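Local coordinates for extracellular solute-binding protein, family 1 (Bifidobacterium longum subsp. infantis, PDB 6FTH), which probably binds human milk oligosaccharides outside the cell and hands them to an ABC transporter for uptake, at residues K123-A126 / Q127-T130; E437-S440 / H441-P444; G502-E505 / N506-I509; Q511-Y514 / D515-K519. All coordinates share one frame; numbering follows the deposited sequence.

Interaction 1: residues K123-A126 / Q127-T130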
ATOM      1  N   LYS A 123      15.838  -4.043  10.864  1.00 15.98           N
ATOM      2  CA  LYS A 123      14.890  -3.142  10.209  1.00 17.08           C
ATOM      3  C   LYS A 123      14.338  -2.134  11.216  1.00 15.87           C
ATOM      4  O   LYS A 123      13.159  -2.185  11.588  1.00 16.99           O
ATOM      5  CB  LYS A 123      13.772  -3.961   9.564  1.00 17.14           C
ATOM      6  CG  LYS A 123      14.329  -4.920   8.500  1.00 17.27           C
ATOM      7  CD  LYS A 123      13.264  -5.753   7.814  1.00 15.18           C
ATOM      8  CE  LYS A 123      13.893  -6.611   6.714  1.00 16.62           C
ATOM      9  NZ  LYS A 123      14.300  -5.789   5.552  1.00 16.11           N
ATOM     10  N   PRO A 124      15.160  -1.167  11.642  1.00 17.37           N
ATOM     11  CA  PRO A 124      14.721  -0.229  12.691  1.00 17.14           C
ATOM     12  C   PRO A 124      13.471   0.568  12.358  1.00 17.49           C
ATOM     13  O   PRO A 124      12.741   0.961  13.280  1.00 19.70           O
ATOM     14  CB  PRO A 124      15.941   0.685  12.876  1.00 17.21           C
ATOM     15  CG  PRO A 124      16.783   0.489  11.652  1.00 24.71           C
ATOM     16  CD  PRO A 124      16.547  -0.928  11.229  1.00 20.24           C
ATOM     17  N   ASP A 125      13.192   0.828  11.078  1.00 17.05           N
ATOM     18  CA  ASP A 125      12.027   1.618  10.721  1.00 19.69           C
ATOM     19  C   ASP A 125      10.749   0.833  10.929  1.00 16.30           C
ATOM     20  O   ASP A 125       9.670   1.432  10.996  1.00 19.85           O
ATOM     21  CB  ASP A 125      12.106   2.091   9.264  1.00 23.88           C
ATOM     22  CG  ASP A 125      12.953   3.341   9.094  1.00 28.65           C
ATOM     23  OD1 ASP A 125      13.557   3.800  10.088  1.00 29.57           O
ATOM     24  OD2 ASP A 125      13.005   3.864   7.963  1.00 35.75           O
ATOM     25  N   ALA A 126      10.847  -0.499  10.997  1.00 17.19           N
ATOM     26  CA  ALA A 126       9.671  -1.294  11.328  1.00 16.88           C
ATOM     27  C   ALA A 126       9.264  -1.054  12.770  1.00 18.52           C
ATOM     28  O   ALA A 126       8.075  -0.895  13.066  1.00 16.86           O
ATOM     29  CB  ALA A 126       9.940  -2.782  11.078  1.00 18.67           C
ATOM     30  N   GLN A 127      10.235  -0.986  13.678  1.00 16.89           N
ATOM     31  CA  GLN A 127       9.908  -0.681  15.067  1.00 16.42           C
ATOM     32  C   GLN A 127       9.281   0.702  15.182  1.00 16.95           C
ATOM     33  O   GLN A 127       8.312   0.895  15.920  1.00 17.97           O
ATOM     34  CB  GLN A 127      11.156  -0.774  15.933  1.00 18.29           C
ATOM     35  CG  GLN A 127      10.899  -0.434  17.380  1.00 20.18           C
ATOM     36  CD  GLN A 127      12.086  -0.738  18.282  1.00 23.89           C
ATOM     37  OE1 GLN A 127      13.231  -0.812  17.825  1.00 25.98           O
ATOM     38  NE2 GLN A 127      11.817  -0.905  19.569  1.00 24.34           N
ATOM     39  N   LYS A 128       9.813   1.680  14.449  1.00 16.35           N
ATOM     40  CA  LYS A 128       9.222   3.016  14.500  1.00 16.44           C
ATOM     41  C   LYS A 128       7.767   3.008  14.051  1.00 16.93           C
ATOM     42  O   LYS A 128       6.957   3.800  14.545  1.00 15.27           O
ATOM     43  CB  LYS A 128       9.999   3.956  13.591  1.00 15.26           C
ATOM     44  CG  LYS A 128      11.407   4.225  14.071  1.00 20.40           C
ATOM     45  CD  LYS A 128      12.042   5.322  13.237  1.00 22.16           C
ATOM     46  CE  LYS A 128      13.397   5.707  13.773  1.00 31.03           C
ATOM     47  NZ  LYS A 128      13.965   6.786  12.912  1.00 38.43           N
ATOM     48  N   LEU A 129       7.429   2.147  13.101  1.00 15.47           N
ATOM     49  CA  LEU A 129       6.090   2.146  12.537  1.00 14.21           C
ATOM     50  C   LEU A 129       5.025   1.924  13.594  1.00 14.68           C
ATOM     51  O   LEU A 129       3.910   2.440  13.454  1.00 16.54           O
ATOM     52  CB  LEU A 129       6.004   1.063  11.462  1.00 15.59           C
ATOM     53  CG  LEU A 129       4.779   1.059  10.557  1.00 18.87           C
ATOM     54  CD1 LEU A 129       4.700   2.342   9.714  1.00 21.16           C
ATOM     55  CD2 LEU A 129       4.804  -0.190   9.651  1.00 17.52           C
ATOM     56  N   THR A 130       5.324   1.153  14.646  1.00 16.61           N
ATOM     57  CA  THR A 130       4.313   0.838  15.657  1.00 17.01           C
ATOM     58  C   THR A 130       4.626   1.405  17.036  1.00 16.10           C
ATOM     59  O   THR A 130       3.932   1.059  17.999  1.00 19.42           O
ATOM     60  CB  THR A 130       4.088  -0.674  15.747  1.00 15.76           C
ATOM     61  OG1 THR A 130       5.296  -1.296  16.192  1.00 16.09           O
ATOM     62  CG2 THR A 130       3.650  -1.224  14.391  1.00 17.01           C
TER
HETATM   63  O   HOH W   1      13.828   1.719  15.653  1.00 30.86           O

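Interaction 2: residues E437-S440 / H441-P444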
ATOM      1  N   GLU A 437      15.915   6.024 -10.406  1.00 12.87           N
ATOM      2  CA  GLU A 437      16.410   7.356 -10.711  1.00 13.41           C
ATOM      3  C   GLU A 437      15.486   8.431 -10.156  1.00 12.22           C
ATOM      4  O   GLU A 437      15.941   9.338  -9.448  1.00 11.91           O
ATOM      5  CB  GLU A 437      16.633   7.520 -12.217  1.00 12.05           C
ATOM      6  CG  GLU A 437      17.076   8.916 -12.608  1.00 15.16           C
ATOM      7  CD  GLU A 437      18.432   9.307 -12.075  1.00 14.61           C
ATOM      8  OE1 GLU A 437      19.326   8.443 -12.001  1.00 17.81           O
ATOM      9  OE2 GLU A 437      18.627  10.498 -11.754  1.00 16.17           O
ATOM     10  N   GLN A 438      14.182   8.373 -10.464  1.00 10.58           N
ATOM     11  CA  GLN A 438      13.309   9.449  -9.992  1.00 10.78           C
ATOM     12  C   GLN A 438      13.180   9.440  -8.474  1.00 11.38           C
ATOM     13  O   GLN A 438      13.127  10.500  -7.843  1.00 10.62           O
ATOM     14  CB  GLN A 438      11.936   9.388 -10.658  1.00 12.15           C
ATOM     15  CG  GLN A 438      11.958   9.973 -12.040  1.00 11.27           C
ATOM     16  CD  GLN A 438      10.634   9.902 -12.758  1.00 11.64           C
ATOM     17  OE1 GLN A 438       9.768   9.071 -12.435  1.00 11.34           O
ATOM     18  NE2 GLN A 438      10.460  10.777 -13.739  1.00 12.14           N
ATOM     19  N   ARG A 439      13.161   8.262  -7.854  1.00 10.78           N
ATOM     20  CA  ARG A 439      13.104   8.220  -6.392  1.00 10.63           C
ATOM     21  C   ARG A 439      14.363   8.782  -5.753  1.00 10.44           C
ATOM     22  O   ARG A 439      14.300   9.295  -4.627  1.00 12.62           O
ATOM     23  CB  ARG A 439      12.800   6.802  -5.894  1.00 10.56           C
ATOM     24  CG  ARG A 439      11.323   6.434  -6.070  1.00 11.57           C
ATOM     25  CD  ARG A 439      10.979   5.010  -5.815  1.00 12.89           C
ATOM     26  NE  ARG A 439      11.473   4.446  -4.558  1.00 14.57           N
ATOM     27  CZ  ARG A 439      10.724   4.116  -3.492  1.00 13.51           C
ATOM     28  NH1 ARG A 439       9.447   4.369  -3.448  1.00 11.20           N
ATOM     29  NH2 ARG A 439      11.261   3.493  -2.460  1.00 15.21           N
ATOM     30  N   SER A 440      15.481   8.789  -6.473  1.00  9.80           N
ATOM     31  CA  SER A 440      16.708   9.345  -5.922  1.00 11.79           C
ATOM     32  C   SER A 440      16.729  10.858  -5.948  1.00 11.77           C
ATOM     33  O   SER A 440      17.665  11.447  -5.401  1.00 13.27           O
ATOM     34  CB  SER A 440      17.940   8.795  -6.658  1.00 11.31           C
ATOM     35  OG  SER A 440      18.147   9.410  -7.918  1.00 12.18           O
ATOM     36  N   HIS A 441      15.713  11.504  -6.519  1.00  9.63           N
ATOM     37  CA  HIS A 441      15.643  12.957  -6.618  1.00 12.16           C
ATOM     38  C   HIS A 441      14.998  13.608  -5.401  1.00 14.47           C
ATOM     39  O   HIS A 441      14.729  14.816  -5.442  1.00 17.85           O
ATOM     40  CB  HIS A 441      14.848  13.330  -7.860  1.00 12.57           C
ATOM     41  CG  HIS A 441      15.465  12.839  -9.134  1.00 11.40           C
ATOM     42  ND1 HIS A 441      14.809  12.905 -10.342  1.00 11.99           N
ATOM     43  CD2 HIS A 441      16.689  12.315  -9.396  1.00 12.85           C
ATOM     44  CE1 HIS A 441      15.583  12.409 -11.288  1.00 11.02           C
ATOM     45  NE2 HIS A 441      16.732  12.051 -10.744  1.00 11.25           N
ATOM     46  N   PHE A 442      14.674  12.842  -4.366  1.00 11.36           N
ATOM     47  CA  PHE A 442      14.112  13.412  -3.147  1.00 10.26           C
ATOM     48  C   PHE A 442      14.726  12.760  -1.915  1.00 10.54           C
ATOM     49  O   PHE A 442      15.191  11.609  -1.953  1.00 11.56           O
ATOM     50  CB  PHE A 442      12.574  13.323  -3.099  1.00 13.08           C
ATOM     51  CG  PHE A 442      12.037  11.942  -2.854  1.00 11.60           C
ATOM     52  CD1 PHE A 442      11.859  11.475  -1.570  1.00 11.31           C
ATOM     53  CD2 PHE A 442      11.674  11.121  -3.904  1.00 12.76           C
ATOM     54  CE1 PHE A 442      11.340  10.213  -1.323  1.00 12.25           C
ATOM     55  CE2 PHE A 442      11.146   9.884  -3.674  1.00 11.38           C
ATOM     56  CZ  PHE A 442      10.986   9.409  -2.392  1.00 11.94           C
ATOM     57  N   ASP A 443      14.719  13.500  -0.821  1.00 10.99           N
ATOM     58  CA  ASP A 443      15.232  13.019   0.446  1.00 11.81           C
ATOM     59  C   ASP A 443      14.117  12.302   1.200  1.00 11.70           C
ATOM     60  O   ASP A 443      13.024  12.859   1.360  1.00 11.56           O
ATOM     61  CB  ASP A 443      15.760  14.193   1.265  1.00 10.89           C
ATOM     62  CG  ASP A 443      16.388  13.761   2.549  1.00 11.85           C
ATOM     63  OD1 ASP A 443      15.685  13.260   3.451  1.00 13.64           O
ATOM     64  OD2 ASP A 443      17.630  13.948   2.673  1.00 16.51           O
ATOM     65  N   PRO A 444      14.319  11.056   1.642  1.00 10.13           N
ATOM     66  CA  PRO A 444      13.196  10.275   2.178  1.00 12.96           C
ATOM     67  C   PRO A 444      12.729  10.717   3.546  1.00 11.27           C
ATOM     68  O   PRO A 444      11.693  10.219   4.025  1.00 12.53           O
ATOM     69  CB  PRO A 444      13.739   8.845   2.205  1.00 17.47           C
ATOM     70  CG  PRO A 444      15.185   9.002   2.244  1.00 16.55           C
ATOM     71  CD  PRO A 444      15.554  10.272   1.544  1.00 13.52           C
TER

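Interaction 3: residues G502-E505 / N506-I509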
ATOM      1  N   GLY A 502     -10.955  23.254   8.182  1.00 14.20           N
ATOM      2  CA  GLY A 502      -9.850  22.906   9.050  1.00 13.15           C
ATOM      3  C   GLY A 502      -8.584  22.451   8.352  1.00 12.89           C
ATOM      4  O   GLY A 502      -7.705  21.915   9.021  1.00 14.85           O
ATOM      5  N   LEU A 503      -8.478  22.621   7.024  1.00 12.99           N
ATOM      6  CA  LEU A 503      -7.276  22.143   6.331  1.00 12.66           C
ATOM      7  C   LEU A 503      -6.000  22.668   6.973  1.00 13.45           C
ATOM      8  O   LEU A 503      -5.039  21.908   7.146  1.00 12.86           O
ATOM      9  CB  LEU A 503      -7.317  22.512   4.852  1.00 12.77           C
ATOM     10  CG  LEU A 503      -6.121  22.030   4.032  1.00 12.10           C
ATOM     11  CD1 LEU A 503      -6.053  20.543   4.086  1.00 14.58           C
ATOM     12  CD2 LEU A 503      -6.232  22.482   2.592  1.00 15.65           C
ATOM     13  N   GLN A 504      -5.960  23.958   7.317  1.00 12.55           N
ATOM     14  CA  GLN A 504      -4.712  24.527   7.835  1.00 14.37           C
ATOM     15  C   GLN A 504      -4.409  24.037   9.243  1.00 13.43           C
ATOM     16  O   GLN A 504      -3.230  23.943   9.621  1.00 12.72           O
ATOM     17  CB  GLN A 504      -4.732  26.049   7.779  1.00 13.96           C
ATOM     18  CG  GLN A 504      -4.900  26.613   6.414  1.00 18.08           C
ATOM     19  CD  GLN A 504      -3.919  26.029   5.452  1.00 19.48           C
ATOM     20  OE1 GLN A 504      -2.733  25.906   5.757  1.00 20.67           O
ATOM     21  NE2 GLN A 504      -4.408  25.612   4.295  1.00 23.75           N
ATOM     22  N   GLU A 505      -5.438  23.696  10.030  1.00 12.25           N
ATOM     23  CA  GLU A 505      -5.214  23.012  11.293  1.00 11.55           C
ATOM     24  C   GLU A 505      -4.567  21.656  11.047  1.00 12.84           C
ATOM     25  O   GLU A 505      -3.630  21.253  11.747  1.00 12.84           O
ATOM     26  CB  GLU A 505      -6.546  22.838  12.036  1.00 13.78           C
ATOM     27  CG  GLU A 505      -6.417  22.086  13.365  1.00 14.40           C
ATOM     28  CD  GLU A 505      -7.749  21.941  14.108  1.00 18.83           C
ATOM     29  OE1 GLU A 505      -8.813  21.856  13.432  1.00 16.60           O
ATOM     30  OE2 GLU A 505      -7.716  21.904  15.363  1.00 20.73           O
ATOM     31  N   ASN A 506      -5.067  20.931  10.047  1.00 12.04           N
ATOM     32  CA  ASN A 506      -4.502  19.626   9.734  1.00 12.74           C
ATOM     33  C   ASN A 506      -3.045  19.747   9.285  1.00 11.12           C
ATOM     34  O   ASN A 506      -2.205  18.930   9.669  1.00 11.45           O
ATOM     35  CB  ASN A 506      -5.346  18.947   8.641  1.00 12.59           C
ATOM     36  CG  ASN A 506      -6.626  18.334   9.165  1.00 16.94           C
ATOM     37  OD1 ASN A 506      -7.070  18.635  10.254  1.00 14.39           O
ATOM     38  ND2 ASN A 506      -7.195  17.418   8.389  1.00 18.57           N
ATOM     39  N   VAL A 507      -2.728  20.751   8.453  1.00 11.07           N
ATOM     40  CA  VAL A 507      -1.334  20.960   8.058  1.00 10.81           C
ATOM     41  C   VAL A 507      -0.450  21.148   9.285  1.00 11.28           C
ATOM     42  O   VAL A 507       0.619  20.534   9.406  1.00 10.88           O
ATOM     43  CB  VAL A 507      -1.219  22.146   7.085  1.00 10.67           C
ATOM     44  CG1 VAL A 507       0.234  22.466   6.859  1.00 12.31           C
ATOM     45  CG2 VAL A 507      -1.919  21.830   5.768  1.00 13.86           C
ATOM     46  N   LYS A 508      -0.885  22.002  10.211  1.00 11.11           N
ATOM     47  CA  LYS A 508      -0.079  22.277  11.390  1.00 10.68           C
ATOM     48  C   LYS A 508       0.071  21.040  12.277  1.00 11.31           C
ATOM     49  O   LYS A 508       1.145  20.814  12.854  1.00 11.75           O
ATOM     50  CB  LYS A 508      -0.700  23.458  12.135  1.00 13.57           C
ATOM     51  CG  LYS A 508       0.075  23.939  13.350  1.00 16.19           C
ATOM     52  CD  LYS A 508      -0.203  25.441  13.713  1.00 16.40           C
ATOM     53  CE  LYS A 508      -1.656  25.691  13.862  1.00 14.21           C
ATOM     54  NZ  LYS A 508      -1.876  27.037  14.420  1.00 12.41           N
ATOM     55  N   ILE A 509      -0.996  20.225  12.410  1.00 13.15           N
ATOM     56  CA  ILE A 509      -0.911  18.977  13.165  1.00 13.41           C
ATOM     57  C   ILE A 509       0.116  18.036  12.548  1.00 11.58           C
ATOM     58  O   ILE A 509       0.973  17.485  13.251  1.00 12.32           O
ATOM     59  CB  ILE A 509      -2.300  18.317  13.260  1.00 14.12           C
ATOM     60  CG1 ILE A 509      -3.173  19.124  14.227  1.00 13.55           C
ATOM     61  CG2 ILE A 509      -2.180  16.865  13.692  1.00 16.92           C
ATOM     62  CD1 ILE A 509      -4.657  18.693  14.240  1.00 16.68           C
TER

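Interaction 4: residues Q511-Y514 / D515-K519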
ATOM      1  N   GLN A 511       2.625  18.877  10.580  1.00 10.50           N
ATOM      2  CA  GLN A 511       3.957  19.442  10.777  1.00  9.88           C
ATOM      3  C   GLN A 511       4.481  19.128  12.169  1.00 13.95           C
ATOM      4  O   GLN A 511       5.661  18.801  12.344  1.00 12.36           O
ATOM      5  CB  GLN A 511       3.954  20.950  10.562  1.00 11.01           C
ATOM      6  CG  GLN A 511       5.322  21.597  10.757  1.00 11.14           C
ATOM      7  CD  GLN A 511       6.236  21.432   9.549  1.00 12.00           C
ATOM      8  OE1 GLN A 511       5.972  21.993   8.481  1.00 12.09           O
ATOM      9  NE2 GLN A 511       7.333  20.701   9.728  1.00 12.69           N
ATOM     10  N   LYS A 512       3.631  19.269  13.180  1.00 12.81           N
ATOM     11  CA  LYS A 512       4.057  19.026  14.555  1.00 11.81           C
ATOM     12  C   LYS A 512       4.546  17.599  14.737  1.00 13.90           C
ATOM     13  O   LYS A 512       5.622  17.369  15.293  1.00 15.11           O
ATOM     14  CB  LYS A 512       2.897  19.310  15.507  1.00 12.46           C
ATOM     15  CG  LYS A 512       3.246  19.048  16.968  1.00 14.00           C
ATOM     16  CD  LYS A 512       2.118  19.388  17.892  1.00 13.97           C
ATOM     17  CE  LYS A 512       1.006  18.401  17.763  1.00 12.86           C
ATOM     18  NZ  LYS A 512      -0.112  18.630  18.745  1.00 14.79           N
ATOM     19  N   TRP A 513       3.758  16.621  14.306  1.00 13.45           N
ATOM     20  CA  TRP A 513       4.164  15.230  14.523  1.00 14.22           C
ATOM     21  C   TRP A 513       5.337  14.855  13.629  1.00 15.46           C
ATOM     22  O   TRP A 513       6.235  14.114  14.046  1.00 15.59           O
ATOM     23  CB  TRP A 513       2.983  14.299  14.313  1.00 12.66           C
ATOM     24  CG  TRP A 513       2.004  14.450  15.429  1.00 13.52           C
ATOM     25  CD1 TRP A 513       0.806  15.100  15.388  1.00 13.13           C
ATOM     26  CD2 TRP A 513       2.201  14.052  16.789  1.00 17.37           C
ATOM     27  NE1 TRP A 513       0.226  15.112  16.645  1.00 14.86           N
ATOM     28  CE2 TRP A 513       1.072  14.487  17.519  1.00 16.43           C
ATOM     29  CE3 TRP A 513       3.224  13.376  17.464  1.00 22.58           C
ATOM     30  CZ2 TRP A 513       0.922  14.226  18.885  1.00 19.76           C
ATOM     31  CZ3 TRP A 513       3.076  13.126  18.825  1.00 26.93           C
ATOM     32  CH2 TRP A 513       1.931  13.556  19.519  1.00 19.28           C
ATOM     33  N   TYR A 514       5.360  15.376  12.403  1.00 12.23           N
ATOM     34  CA  TYR A 514       6.534  15.187  11.564  1.00 13.79           C
ATOM     35  C   TYR A 514       7.792  15.677  12.276  1.00 14.45           C
ATOM     36  O   TYR A 514       8.828  14.998  12.284  1.00 15.96           O
ATOM     37  CB  TYR A 514       6.303  15.925  10.258  1.00 12.20           C
ATOM     38  CG  TYR A 514       7.486  16.003   9.352  1.00 12.30           C
ATOM     39  CD1 TYR A 514       7.775  14.984   8.437  1.00 13.37           C
ATOM     40  CD2 TYR A 514       8.301  17.111   9.376  1.00 13.38           C
ATOM     41  CE1 TYR A 514       8.872  15.070   7.580  1.00 13.09           C
ATOM     42  CE2 TYR A 514       9.384  17.214   8.525  1.00 13.26           C
ATOM     43  CZ  TYR A 514       9.670  16.191   7.620  1.00 13.59           C
ATOM     44  OH  TYR A 514      10.774  16.318   6.783  1.00 13.78           O
ATOM     45  N   ASP A 515       7.722  16.854  12.882  1.00 13.41           N
ATOM     46  CA  ASP A 515       8.876  17.401  13.601  1.00 13.21           C
ATOM     47  C   ASP A 515       9.250  16.522  14.795  1.00 16.73           C
ATOM     48  O   ASP A 515      10.427  16.217  15.007  1.00 18.35           O
ATOM     49  CB  ASP A 515       8.577  18.832  14.056  1.00 15.52           C
ATOM     50  CG  ASP A 515       8.535  19.821  12.919  1.00 15.66           C
ATOM     51  OD1 ASP A 515       8.980  19.490  11.800  1.00 14.63           O
ATOM     52  OD2 ASP A 515       8.057  20.945  13.144  1.00 17.11           O
ATOM     53  N   ILE A 516       8.260  16.110  15.589  1.00 14.97           N
ATOM     54  CA  ILE A 516       8.524  15.262  16.760  1.00 16.86           C
ATOM     55  C   ILE A 516       9.279  14.003  16.345  1.00 18.54           C
ATOM     56  O   ILE A 516      10.258  13.602  16.992  1.00 19.71           O
ATOM     57  CB  ILE A 516       7.206  14.923  17.479  1.00 18.53           C
ATOM     58  CG1 ILE A 516       6.681  16.156  18.233  1.00 23.16           C
ATOM     59  CG2 ILE A 516       7.381  13.736  18.425  1.00 23.08           C
ATOM     60  CD1 ILE A 516       5.258  15.998  18.769  1.00 20.09           C
ATOM     61  N   TYR A 517       8.836  13.365  15.253  1.00 17.09           N
ATOM     62  CA  TYR A 517       9.403  12.075  14.845  1.00 19.05           C
ATOM     63  C   TYR A 517      10.720  12.211  14.081  1.00 22.37           C
ATOM     64  O   TYR A 517      11.535  11.285  14.102  1.00 24.12           O
ATOM     65  CB  TYR A 517       8.404  11.319  13.969  1.00 16.46           C
ATOM     66  CG  TYR A 517       7.401  10.478  14.705  1.00 19.88           C
ATOM     67  CD1 TYR A 517       6.167  10.988  15.097  1.00 20.88           C
ATOM     68  CD2 TYR A 517       7.667   9.133  14.964  1.00 25.17           C
ATOM     69  CE1 TYR A 517       5.241  10.182  15.748  1.00 21.71           C
ATOM     70  CE2 TYR A 517       6.752   8.334  15.615  1.00 26.27           C
ATOM     71  CZ  TYR A 517       5.540   8.853  15.998  1.00 28.45           C
ATOM     72  OH  TYR A 517       4.643   8.014  16.632  1.00 34.20           O
ATOM     73  N   THR A 518      10.974  13.329  13.410  1.00 16.62           N
ATOM     74  CA  THR A 518      12.093  13.394  12.478  1.00 17.29           C
ATOM     75  C   THR A 518      13.169  14.397  12.842  1.00 18.96           C
ATOM     76  O   THR A 518      14.269  14.315  12.276  1.00 21.36           O
ATOM     77  CB  THR A 518      11.609  13.676  11.040  1.00 17.98           C
ATOM     78  OG1 THR A 518      12.678  13.411  10.137  1.00 41.63           O
ATOM     79  CG2 THR A 518      11.242  15.080  10.886  1.00 11.36           C
ATOM     80  N   LYS A 519      12.907  15.327  13.764  1.00 19.10           N
ATOM     81  CA  LYS A 519      13.832  16.412  14.046  1.00 22.29           C
ATOM     82  C   LYS A 519      14.260  16.368  15.505  1.00 24.39           C
ATOM     83  O   LYS A 519      13.483  15.979  16.390  1.00 24.19           O
ATOM     84  CB  LYS A 519      13.197  17.774  13.735  1.00 19.94           C
ATOM     85  CG  LYS A 519      12.928  17.964  12.254  1.00 20.73           C
ATOM     86  CD  LYS A 519      12.355  19.344  11.939  1.00 17.18           C
ATOM     87  CE  LYS A 519      11.875  19.404  10.492  1.00 18.86           C
ATOM     88  NZ  LYS A 519      11.202  20.684  10.190  1.00 16.54           N
TER

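Interaction 1: residues K123-A126 / Q127-T130
Lys128 and Leu129 reach back to Pro124, Asp125 and Ala126 across the first turn of helix 124-130, a short helix that follows helix 114-122 after a break at Lys123. Pro124 lies at the start of the turn, where a missing N-H breaks no helical bond. The backbone forms the close-knit part: Lys128 N donates to Pro124 O at 3.2 Å, the N-H pointing well at its acceptor (160°). One step on, Leu129 N bonds to Asp125 O at 3.2 Å less directly, coming in above the carbonyl plane, and makes a second, weak bond to Ala126 O. Along the turn, Leu129 CB comes close to Ala126 O, at 3.3 Å. One side is apolar and buried: Ala126 and Leu129 both pack on Phe336, and Ala126 also meets Phe119 of helix 114-122. The other side is looser and exposed. With CG of Lys128 beside its own backbone N (chi1 -67°) and the rest of the chain extended, the lysine runs obliquely across Asp125, its CD 3.8 Å from OD1. The opposite charges probably attract, but at 4.1 Å between Asp125 OD1 and Lys128 NZ they form no salt bridge. Water enters here as well: one molecule donates to Pro124 O at 2.7 Å and, in a weak bond, to Gln127 OE1 at 3.4 Å.

Interaction 2: residues E437-S440 / H441-P444
A type I beta turn from Arg439 to Phe442 carries the chain out of the short helix 436-439, and a histidine-carboxylate pair clasps this helix end from the side. His441 NE2 donates to Glu437 OE2 at 2.7 Å, with an N-H...O angle of 159°. The carboxylate oxygen lies at the edge of the imidazole, in its plane, and is met on its anti side; the two flat groups are nevertheless turned 63° apart. Glu437 gets there by a bend at its second torsion (chi2 65°), which curls the carboxylate round to the NE2 edge of the ring. Beneath the imidazole lies the helix backbone: Glu437 O and Gln438 CA sit over one and the same face, the latter in a CH-pi contact 4.0 Å from the ring centroid. Glu437 O is itself held by Ser440 OG, which donates to it at 2.7 Å. In the main chain His441 N bonds to Gln438 O at 3.1 Å, approaching from above the carbonyl plane. The phenyl ring of Phe442 then turns back on the helix end, with Arg439 O over one face and 3.3 Å from CD2, while the Arg439 guanidinium reaches away to the carbonyls of Asp330 and Ser332. Both imidazole nitrogens are engaged, because ND1 is hydrogen-bonded to Thr327 O. A carbonyl can only accept, so ND1 most likely carries a proton; with NE2 also donating, His441 is probably the doubly protonated cation, its charge balanced by Glu437.

Interaction 3: residues G502-E505 / N506-I509
Helix 503-518, the last of the chain, starts here, at a glycine that serves two helices. Gly502, at positive phi, is the C-prime residue of the Schellman motif that closes helix 487-500, and it is also the N-cap of the helix that follows. Its carbonyl receives Asn506 N at 3.0 Å, nearly along the C=O axis. Val507 N follows with a bond to Leu503 O at 2.9 Å, in the carbonyl plane, and Ile509 N with one to Glu505 O, also at 2.9 Å. On the flank, Glu505 and Ile509 run side by side in the same direction, with Glu505 CG 3.9 Å from Ile509 CD1. Ile509 CG1 lies beside the backbone N (chi1 -72°), which brings this branch back along the turn to 3.3 Å from Glu505 O. Val507 CG2 similarly settles 3.4 Å from Leu503 O. The Glu505 carboxylate and the Asn506 amide both accept from Asn466 ND2 of the long helix 457-484, against which Ile509 also packs through Thr462 and Leu463. Another flank meets the strand pair 235-238 and 241-244: Val507 touches Phe235 and Ser244, and Leu503 touches Ser244.

Interaction 4: residues Q511-Y514 / D515-K519
Asp515 opens the final turn of helix 503-518 and ties it back to Gln511 twice, through backbone and carboxylate. Gln511 bends at its second torsion (chi2 80°), which turns its amide to Asp515: Gln511 NE2 donates to Asp515 OD1 at 2.9 Å on the syn side, the oxygen lying in the amide plane and the bond somewhat bent (143°). Lys519 NZ makes a salt bridge to the same Asp515 OD1 at 3.0 Å from the opposite face of the carboxylate; two donors thus grip OD1 and probably limit the carboxylate's rotation. Next, Ile516 bonds through its N to Lys512 O and lays CD1 over the six-membered ring of Trp513, 3.9 Å from the centroid, a CH-pi contact displaced toward the rim. Tyr517 N donates to Trp513 O at 3.0 Å, and that carbonyl lies at the edge of the Tyr517 ring, in its plane. Thr518 CG2 lies over one face of Tyr514, 3.7 Å from the centroid, though its exact place is doubtful because it sits too close to Tyr514 O. Lys519, where helical geometry ends, passes its CE by Tyr514 CE2 at 3.9 Å. Gln511 NE2 and Lys519 NZ both reach Gly240 O, just before strand 241-244, and Gln511 OE1 takes the N-H of Val242 in that strand. Trp513 NE1 and Lys512 NZ share Asp459 of helix 457-484; Tyr514 OH bonds to Val445 O.

The four contacts illustrate how the turns and ends of helices are secured in a large solute-binding protein. Interactions 3 and 4 are successive parts of one helix, 503-518, their centres 14 Å apart, and both lean on helix 457-484 and strand 241-244. Interaction 1 comes within about 5 Å of interaction 4 at the nearest atoms, without touching it. Interaction 2 has its centre about 21 Å from those of interactions 1 and 4, with nearest atoms about 8 and 7 Å away, and the loop that continues from it supplies Val445 to Tyr514 in interaction 4.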